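Local structure of nitrate transport protein (3HN0) at residues T85-K91 with V144-G150. The protein is probably the substrate-binding component of an ABC transporter, perhaps one for nitrate or a related solute. Numbering follows the deposited sequence.
Sequences TLYLVEK and VNRAVLG
At the edge of the Arg146 guanidinium group, in its plane, sits one carboxylate oxygen of Glu90: NE and NH2 of Arg146 both donate to Glu90 OE1, each at 2.8 Å, a side-on salt bridge that loads two N-H groups onto a single atom. The two flat groups are turned 62° apart; NH2 meets OE1 nearly along its C-O axis, whereas NE reaches it from above the carboxylate plane. Outside the pair, Arg146 also makes a cation-pi contact with Tyr123, and Glu90 OE2 is hydrogen-bonded to Thr167 OG1. Replacing Arg146 with a leucine would probably leave Glu90 OE1 without its two donors and the carboxylate without its countercharge, held by Thr167 at its other oxygen. Leu149 O lies at the edge of the Tyr87 ring, near its plane, and accepts a hydrogen bond from Tyr87 N at 2.9 Å.

With CG anti to the backbone N (chi1 179°) and a bend at chi2, Leu88 turns CD1 to 3.3 Å from Ala147 O, on the same face as the salt bridge. On the other face, Val89 CG2 packs against Ala147 CB at 4.1 Å, and Ile135 of helix 132-141 packs on Ala147 and Leu149. Reciprocal backbone bonds join Tyr87 with Leu149 and Val89 with Ala147, and Lys91 N adds a bond to Asn145 O. Together with strand 165-169 on the far side of strand 87-90, this pairing forms a three-stranded antiparallel sheet in the smaller lobe of a two-lobed fold, consistent with a periplasmic-binding-protein architecture.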
# COMPACT_ATOMS: atom_id res chain seq x y z
N THR A 85 1.35 -11.30 4.40
CA THR A 85 1.97 -12.55 4.72
C THR A 85 2.93 -12.56 5.89
O THR A 85 3.24 -13.63 6.41
CB THR A 85 2.68 -13.16 3.47
OG1 THR A 85 3.80 -12.39 3.13
CG2 THR A 85 1.77 -13.18 2.29
N LEU A 86 3.44 -11.39 6.29
CA LEU A 86 4.48 -11.38 7.30
C LEU A 86 4.25 -10.30 8.34
O LEU A 86 4.10 -9.11 8.03
CB LEU A 86 5.85 -11.25 6.63
CG LEU A 86 7.00 -11.72 7.50
CD1 LEU A 86 6.92 -13.28 7.72
CD2 LEU A 86 8.32 -11.29 6.87
N TYR A 87 4.22 -10.74 9.60
CA TYR A 87 4.06 -9.86 10.72
C TYR A 87 5.09 -10.11 11.80
O TYR A 87 5.54 -11.22 11.99
CB TYR A 87 2.65 -10.01 11.29
CG TYR A 87 1.58 -9.53 10.39
CD1 TYR A 87 1.06 -10.36 9.38
CD2 TYR A 87 1.05 -8.23 10.51
CE1 TYR A 87 0.06 -9.92 8.51
CE2 TYR A 87 0.05 -7.80 9.62
CZ TYR A 87 -0.44 -8.65 8.65
OH TYR A 87 -1.44 -8.22 7.79
N LEU A 88 5.51 -9.06 12.50
CA LEU A 88 6.43 -9.21 13.62
C LEU A 88 5.64 -9.32 14.91
O LEU A 88 4.77 -8.47 15.17
CB LEU A 88 7.31 -7.97 13.71
CG LEU A 88 8.36 -7.86 14.83
CD1 LEU A 88 9.39 -8.96 14.73
CD2 LEU A 88 8.97 -6.45 14.71
N VAL A 89 5.96 -10.30 15.74
CA VAL A 89 5.34 -10.48 17.03
C VAL A 89 6.40 -10.43 18.13
O VAL A 89 7.53 -10.85 17.93
CB VAL A 89 4.55 -11.80 17.12
CG1 VAL A 89 3.39 -11.79 16.12
CG2 VAL A 89 5.46 -13.06 16.86
N GLU A 90 6.03 -9.89 19.28
CA GLU A 90 6.93 -9.77 20.40
C GLU A 90 6.16 -10.04 21.68
O GLU A 90 4.97 -9.69 21.79
CB GLU A 90 7.61 -8.38 20.43
CG GLU A 90 8.10 -7.88 19.07
CD GLU A 90 8.96 -6.63 19.14
OE1 GLU A 90 9.99 -6.66 19.86
OE2 GLU A 90 8.63 -5.63 18.46
N LYS A 91 6.86 -10.65 22.63
CA LYS A 91 6.33 -10.86 23.97
C LYS A 91 6.74 -9.70 24.85
O LYS A 91 7.80 -9.12 24.65
CB LYS A 91 6.90 -12.14 24.58
CG LYS A 91 6.23 -13.36 24.05
CD LYS A 91 6.74 -14.65 24.66
CE LYS A 91 6.44 -14.78 26.15
NZ LYS A 91 5.79 -16.06 26.51
N VAL A 144 11.30 -18.49 22.27
CA VAL A 144 11.21 -17.40 21.30
C VAL A 144 10.36 -16.25 21.87
O VAL A 144 9.19 -16.45 22.19
CB VAL A 144 10.60 -17.93 20.00
CG1 VAL A 144 10.37 -16.76 18.96
CG2 VAL A 144 11.44 -19.05 19.40
N ASN A 145 10.93 -15.05 21.97
CA ASN A 145 10.23 -13.87 22.44
C ASN A 145 9.96 -12.86 21.32
O ASN A 145 9.27 -11.88 21.50
CB ASN A 145 11.06 -13.20 23.55
CG ASN A 145 11.26 -14.11 24.77
OD1 ASN A 145 10.34 -14.81 25.19
ND2 ASN A 145 12.45 -14.10 25.33
N ARG A 146 10.56 -13.08 20.16
CA ARG A 146 10.37 -12.15 19.06
C ARG A 146 10.53 -12.97 17.80
O ARG A 146 11.47 -13.76 17.71
CB ARG A 146 11.38 -11.01 19.25
CG ARG A 146 11.68 -10.09 18.12
CD ARG A 146 12.85 -9.13 18.54
NE ARG A 146 12.38 -8.00 19.33
CZ ARG A 146 13.17 -7.16 19.99
NH1 ARG A 146 14.48 -7.30 19.99
NH2 ARG A 146 12.64 -6.14 20.66
N ALA A 147 9.58 -12.81 16.86
CA ALA A 147 9.56 -13.61 15.67
C ALA A 147 8.75 -12.96 14.57
O ALA A 147 8.03 -11.99 14.80
CB ALA A 147 8.97 -15.01 16.00
N VAL A 148 8.93 -13.50 13.38
CA VAL A 148 8.06 -13.19 12.27
C VAL A 148 7.22 -14.40 11.93
O VAL A 148 7.71 -15.53 11.93
CB VAL A 148 8.83 -12.69 11.04
CG1 VAL A 148 9.38 -11.27 11.28
CG2 VAL A 148 9.89 -13.66 10.65
N LEU A 149 5.94 -14.15 11.64
CA LEU A 149 4.96 -15.20 11.31
C LEU A 149 3.92 -14.69 10.32
O LEU A 149 3.59 -13.53 10.30
CB LEU A 149 4.21 -15.68 12.57
CG LEU A 149 4.99 -16.52 13.58
CD1 LEU A 149 4.13 -16.72 14.87
CD2 LEU A 149 5.46 -17.84 13.06
N GLY A 150 3.35 -15.64 9.58
CA GLY A 150 2.13 -15.44 8.79
C GLY A 150 1.06 -16.43 9.25
O GLY A 150 1.30 -17.23 10.13